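Local coordinates for VgrG protein (Vibrio cholerae, PDB 4DTH) that binds ATP and magnesium through its actin cross-linking domain, a toxin module that probably uses the nucleotide to join actin monomers covalently, at residues 133-137 / 138-142; 37-40 / 41-44. All coordinates share one frame; numbering follows the deposited sequence. Where two conformers were deposited one is given.

Contact 1: residues 133-137 / 138-142. With SO4 (sulfate ion), chain H.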
ATOM      1  N   ILE A 133      23.825 -11.042   8.170  1.00 24.96           N
ATOM      2  CA  ILE A 133      25.122 -11.075   7.503  1.00 24.90           C
ATOM      3  C   ILE A 133      25.298  -9.842   6.637  1.00 28.76           C
ATOM      4  O   ILE A 133      24.329  -9.127   6.355  1.00 27.36           O
ATOM      5  CB  ILE A 133      25.287 -12.388   6.646  1.00 27.98           C
ATOM      6  CG1 ILE A 133      24.154 -12.568   5.596  1.00 28.38           C
ATOM      7  CG2 ILE A 133      25.424 -13.635   7.520  1.00 28.71           C
ATOM      8  CD1 ILE A 133      24.432 -11.960   4.253  1.00 31.46           C
ATOM      9  N   GLN A 134      26.529  -9.666   6.145  1.00 26.07           N
ATOM     10  CA  GLN A 134      26.859  -8.617   5.207  1.00 26.18           C
ATOM     11  C   GLN A 134      27.105  -9.322   3.886  1.00 29.70           C
ATOM     12  O   GLN A 134      27.715 -10.401   3.878  1.00 29.99           O
ATOM     13  CB  GLN A 134      28.110  -7.852   5.671  1.00 27.93           C
ATOM     14  CG  GLN A 134      28.400  -6.605   4.856  1.00 41.21           C
ATOM     15  CD  GLN A 134      29.573  -5.867   5.430  1.00 54.41           C
ATOM     16  OE1 GLN A 134      30.721  -6.097   5.046  1.00 49.36           O
ATOM     17  NE2 GLN A 134      29.315  -5.002   6.397  1.00 47.54           N
ATOM     18  N   SER A 135      26.634  -8.734   2.776  1.00 26.03           N
ATOM     19  CA  SER A 135      26.831  -9.260   1.421  1.00 25.89           C
ATOM     20  C   SER A 135      28.331  -9.398   1.132  1.00 32.41           C
ATOM     21  O   SER A 135      29.143  -8.683   1.735  1.00 30.96           O
ATOM     22  CB  SER A 135      26.201  -8.333   0.389  1.00 28.90           C
ATOM     23  OG  SER A 135      26.875  -7.090   0.310  1.00 32.45           O
ATOM     24  N   GLU A 136      28.689 -10.300   0.202  1.00 32.12           N
ATOM     25  CA  GLU A 136      30.080 -10.571  -0.180  1.00 33.66           C
ATOM     26  C   GLU A 136      30.826  -9.315  -0.640  1.00 37.49           C
ATOM     27  O   GLU A 136      31.986  -9.125  -0.262  1.00 36.87           O
ATOM     28  CB  GLU A 136      30.131 -11.664  -1.262  1.00 35.72           C
ATOM     29  CG  GLU A 136      31.364 -12.549  -1.182  1.00 52.29           C
ATOM     30  CD  GLU A 136      31.621 -13.224   0.154  1.00 81.10           C
ATOM     31  OE1 GLU A 136      30.669 -13.785   0.747  1.00 78.38           O
ATOM     32  OE2 GLU A 136      32.785 -13.183   0.613  1.00 80.09           O
ATOM     33  N   ASP A 137      30.146  -8.444  -1.410  1.00 33.86           N
ATOM     34  CA  ASP A 137      30.714  -7.187  -1.912  1.00 33.16           C
ATOM     35  C   ASP A 137      30.681  -6.042  -0.884  1.00 36.01           C
ATOM     36  O   ASP A 137      31.157  -4.943  -1.172  1.00 36.73           O
ATOM     37  CB  ASP A 137      30.048  -6.772  -3.239  1.00 34.45           C
ATOM     38  CG  ASP A 137      28.536  -6.588  -3.205  1.00 36.99           C
ATOM     39  OD1 ASP A 137      27.969  -6.488  -2.092  1.00 35.11           O
ATOM     40  OD2 ASP A 137      27.930  -6.493  -4.290  1.00 43.09           O
ATOM     41  N   GLY A 138      30.107  -6.309   0.286  1.00 30.50           N
ATOM     42  CA  GLY A 138      29.986  -5.350   1.374  1.00 29.47           C
ATOM     43  C   GLY A 138      28.943  -4.265   1.180  1.00 31.34           C
ATOM     44  O   GLY A 138      28.833  -3.401   2.042  1.00 31.23           O
ATOM     45  N   ARG A 139      28.145  -4.307   0.081  1.00 27.71           N
ATOM     46  CA  ARG A 139      27.121  -3.280  -0.203  1.00 26.98           C
ATOM     47  C   ARG A 139      25.929  -3.346   0.740  1.00 29.35           C
ATOM     48  O   ARG A 139      25.363  -2.301   1.065  1.00 29.00           O
ATOM     49  CB  ARG A 139      26.573  -3.380  -1.649  1.00 28.98           C
ATOM     50  CG  ARG A 139      27.594  -3.294  -2.771  1.00 41.32           C
ATOM     51  CD  ARG A 139      27.088  -2.489  -3.949  1.00 50.90           C
ATOM     52  NE  ARG A 139      26.409  -3.288  -4.966  1.00 64.76           N
ATOM     53  CZ  ARG A 139      25.335  -2.878  -5.645  1.00 80.34           C
ATOM     54  NH1 ARG A 139      24.782  -1.699  -5.384  1.00 70.62           N
ATOM     55  NH2 ARG A 139      24.792  -3.654  -6.566  1.00 62.93           N
ATOM     56  N   PHE A 140      25.479  -4.588   1.089  1.00 24.25           N
ATOM     57  CA  PHE A 140      24.244  -4.809   1.837  1.00 22.57           C
ATOM     58  C   PHE A 140      24.392  -5.592   3.120  1.00 26.16           C
ATOM     59  O   PHE A 140      25.245  -6.476   3.226  1.00 25.71           O
ATOM     60  CB  PHE A 140      23.192  -5.477   0.923  1.00 23.39           C
ATOM     61  CG  PHE A 140      23.109  -4.866  -0.457  1.00 23.57           C
ATOM     62  CD1 PHE A 140      22.731  -3.536  -0.626  1.00 24.96           C
ATOM     63  CD2 PHE A 140      23.420  -5.614  -1.586  1.00 24.31           C
ATOM     64  CE1 PHE A 140      22.686  -2.960  -1.898  1.00 25.27           C
ATOM     65  CE2 PHE A 140      23.350  -5.044  -2.862  1.00 26.66           C
ATOM     66  CZ  PHE A 140      22.969  -3.724  -3.010  1.00 24.60           C
ATOM     67  N   VAL A 141      23.549  -5.259   4.099  1.00 22.06           N
ATOM     68  CA  VAL A 141      23.551  -5.867   5.428  1.00 21.98           C
ATOM     69  C   VAL A 141      22.140  -6.315   5.795  1.00 24.71           C
ATOM     70  O   VAL A 141      21.198  -5.525   5.693  1.00 23.54           O
ATOM     71  CB  VAL A 141      24.118  -4.885   6.504  1.00 26.25           C
ATOM     72  CG1 VAL A 141      23.999  -5.465   7.913  1.00 26.23           C
ATOM     73  CG2 VAL A 141      25.560  -4.481   6.210  1.00 26.20           C
ATOM     74  N   ILE A 142      22.002  -7.576   6.235  1.00 21.26           N
ATOM     75  CA  ILE A 142      20.736  -8.109   6.727  1.00 20.74           C
ATOM     76  C   ILE A 142      20.733  -7.925   8.233  1.00 25.31           C
ATOM     77  O   ILE A 142      21.699  -8.296   8.901  1.00 25.96           O
ATOM     78  CB  ILE A 142      20.533  -9.627   6.396  1.00 22.80           C
ATOM     79  CG1 ILE A 142      20.507  -9.899   4.884  1.00 22.23           C
ATOM     80  CG2 ILE A 142      19.261 -10.169   7.068  1.00 23.77           C
ATOM     81  CD1 ILE A 142      20.636 -11.448   4.506  1.00 23.38           C
TER
HETATM   82  S   SO4 H 407      26.281 -13.437   0.042  1.00 43.38           S
HETATM   83  O1  SO4 H 407      27.256 -14.491  -0.222  1.00 43.81           O
HETATM   84  O2  SO4 H 407      24.920 -13.910  -0.299  1.00 43.92           O
HETATM   85  O3  SO4 H 407      26.319 -13.102   1.463  1.00 43.88           O
HETATM   86  O4  SO4 H 407      26.607 -12.253  -0.783  1.00 40.18           O

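Contact 2: residues 37-40 / 41-44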
ATOM      1  N   ALA A  37       8.238 -19.384   7.944  1.00 19.25           N
ATOM      2  CA  ALA A  37       7.343 -19.947   8.952  1.00 19.73           C
ATOM      3  C   ALA A  37       7.673 -19.244  10.255  1.00 24.02           C
ATOM      4  O   ALA A  37       8.845 -18.971  10.542  1.00 21.92           O
ATOM      5  CB  ALA A  37       7.514 -21.439   9.070  1.00 20.62           C
ATOM      6  N   MET A  38       6.636 -18.840  10.986  1.00 22.33           N
ATOM      7  CA  MET A  38       6.783 -18.086  12.226  1.00 24.00           C
ATOM      8  C   MET A  38       5.696 -18.486  13.222  1.00 29.30           C
ATOM      9  O   MET A  38       4.665 -19.000  12.775  1.00 27.77           O
ATOM     10  CB  MET A  38       6.637 -16.585  11.925  1.00 27.16           C
ATOM     11  CG  MET A  38       7.930 -15.924  11.576  1.00 32.01           C
ATOM     12  SD  MET A  38       7.788 -14.126  11.549  1.00 38.05           S
ATOM     13  CE  MET A  38       7.161 -13.906   9.999  1.00 33.75           C
ATOM     14  N   PRO A  39       5.845 -18.197  14.548  1.00 27.80           N
ATOM     15  CA  PRO A  39       4.737 -18.476  15.484  1.00 28.21           C
ATOM     16  C   PRO A  39       3.453 -17.765  15.056  1.00 31.20           C
ATOM     17  O   PRO A  39       3.513 -16.728  14.399  1.00 30.00           O
ATOM     18  CB  PRO A  39       5.231 -17.881  16.809  1.00 30.28           C
ATOM     19  CG  PRO A  39       6.716 -17.871  16.702  1.00 34.54           C
ATOM     20  CD  PRO A  39       6.996 -17.584  15.251  1.00 29.69           C
ATOM     21  N   ALA A  40       2.295 -18.315  15.425  1.00 29.35           N
ATOM     22  CA  ALA A  40       1.002 -17.695  15.123  1.00 29.90           C
ATOM     23  C   ALA A  40       0.928 -16.322  15.801  1.00 36.46           C
ATOM     24  O   ALA A  40       1.530 -16.128  16.863  1.00 36.34           O
ATOM     25  CB  ALA A  40      -0.124 -18.584  15.618  1.00 31.03           C
ATOM     26  N   ASN A  41       0.236 -15.362  15.160  1.00 34.62           N
ATOM     27  CA  ASN A  41       0.056 -13.988  15.651  1.00 35.06           C
ATOM     28  C   ASN A  41       1.391 -13.203  15.817  1.00 37.79           C
ATOM     29  O   ASN A  41       1.467 -12.246  16.594  1.00 38.36           O
ATOM     30  CB  ASN A  41      -0.865 -13.955  16.910  1.00 38.55           C
ATOM     31  CG  ASN A  41      -1.481 -12.613  17.258  1.00 63.93           C
ATOM     32  OD1 ASN A  41      -1.614 -12.261  18.437  1.00 62.96           O
ATOM     33  ND2 ASN A  41      -1.866 -11.829  16.258  1.00 52.71           N
ATOM     34  N   SER A  42       2.436 -13.602  15.050  1.00 32.66           N
ATOM     35  CA  SER A  42       3.743 -12.926  15.016  1.00 31.24           C
ATOM     36  C   SER A  42       3.585 -11.582  14.303  1.00 33.13           C
ATOM     37  O   SER A  42       2.656 -11.419  13.506  1.00 32.40           O
ATOM     38  CB  SER A  42       4.751 -13.744  14.209  1.00 32.81           C
ATOM     39  OG  SER A  42       5.286 -14.836  14.932  1.00 38.63           O
ATOM     40  N   ALA A  43       4.515 -10.641  14.542  1.00 29.67           N
ATOM     41  CA  ALA A  43       4.519  -9.357  13.844  1.00 29.76           C
ATOM     42  C   ALA A  43       4.852  -9.634  12.373  1.00 31.47           C
ATOM     43  O   ALA A  43       5.524 -10.631  12.077  1.00 30.87           O
ATOM     44  CB  ALA A  43       5.562  -8.427  14.450  1.00 30.77           C
ATOM     45  N   GLN A  44       4.361  -8.775  11.460  1.00 27.27           N
ATOM     46  CA  GLN A  44       4.588  -8.949  10.029  0.50 26.14           C
ATOM     47  C   GLN A  44       6.082  -8.853   9.668  1.00 28.21           C
ATOM     48  O   GLN A  44       6.555  -9.632   8.850  1.00 26.88           O
ATOM     49  CB  GLN A  44       3.742  -7.961   9.201  0.50 27.45           C
ATOM     50  CG  GLN A  44       2.250  -7.855   9.606  0.50 36.26           C
ATOM     51  CD  GLN A  44       1.458  -9.143   9.515  0.50 47.17           C
ATOM     52  OE1 GLN A  44       0.795  -9.561  10.474  0.50 41.36           O
ATOM     53  NE2 GLN A  44       1.485  -9.787   8.357  0.50 35.20           N
TER

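Contact 1: residues 133-137 / 138-142
With chi1 of S135 at 68° and that of D137 at 58°, both side chains sit between their own backbone N and carbonyl carbon, and this turns S135 OG toward F140 N and D137 OD1 toward R139 N. F140 N gives S135 OG a nearly straight bond of 3.0 Å. S135 OG in turn donates to D137 OD1 at 2.7 Å, meeting the oxygen almost along its C-O bond, while R139 N reaches the same oxygen from above the carboxylate plane at 3.1 Å. Two donors on the one oxygen probably help to hold the carboxylate's rotation. Its other oxygen, OD2, lies near the guanidinium plane of R139 in a long salt bridge to NE (3.6 Å), the two planes turned 60° apart. The chain makes a hairpin-like reversal here, with Q134 and V141 as its one bridged pair: a type I turn from S135 to G138 leads into strand 140-144, G138 takes a positive phi, and the returning strand is tied back by S135 N to F140 O (2.7 Å) and I142 N to I133 O (2.8 Å). The amide end of Q134 lies against V141 CG2. I133 and I142 run alongside, CD1 to CD1 at 3.8 Å. A sulfate, probably from the crystallisation liquor, accepts a bond from E136 N and is also held by W113 and H117 of helix 101-124.

Contact 2: residues 37-40 / 41-44
S42 OG reaches back to the carbonyl oxygen of P39 at 2.6 Å, and this short bond is the firm part of a turn that otherwise closes loosely. Residues P39 to S42 form a type II beta turn at the end of strand 34-38, with N41 in the positive-phi position. The backbone bond expected of such a turn, S42 N to P39 O, is long and bent (3.4 Å, 132° at the hydrogen) and counts as weak. The hydroxyl adds a second, shorter bond to the same oxygen: with OG placed beside its own backbone N and opposite the carbonyl carbon (chi1 -79°), it reaches P39 O tilted 34° from the carbonyl plane. It also packs against the proline ring, 3.3 Å from P39 CD, and against M38 CB at 3.7 Å. M38 completes this inner side. Its chain runs out past the serine, SD lying 4.1 Å from S42 CB and 4.2 Å from A43 O, and its buried side chain also touches K62 and H149. The outer side is different. A40 and N41, at the two corners of the turn, are exposed; the CB of A40 points away from the following residues, and the amide end of N41 also leads away from the turn. A43 likewise turns its methyl outward. At the end of the turn and just after it, K62 of strand 56-68 holds the chain, NZ bonding S42 O and its backbone bonding that of Q44. With one carbonyl receiving both the serine hydroxyl and the weak amide bond, closure of this turn probably depends more on the side chain of S42 than on the backbone.

In the fold
The two contacts are separate reversals within the actin cross-linking domain, contact 2 coming first in the chain. Their centres lie 26 Å apart and their nearest atoms about 13 Å, so they do not touch. Strand 45-51 connects them: it begins just after residues 41-44 and pairs antiparallel with strand 140-144, into which contact 1 leads. They differ in their relation to the nucleotide. The side chain of Q44, just after the turn of contact 2 and modelled in two conformers, comes to about 6 Å from ATP, so this end of contact 2 lies near the nucleotide. Contact 1 is peripheral, its centre 28 Å from that of the chain against 20 Å for contact 2.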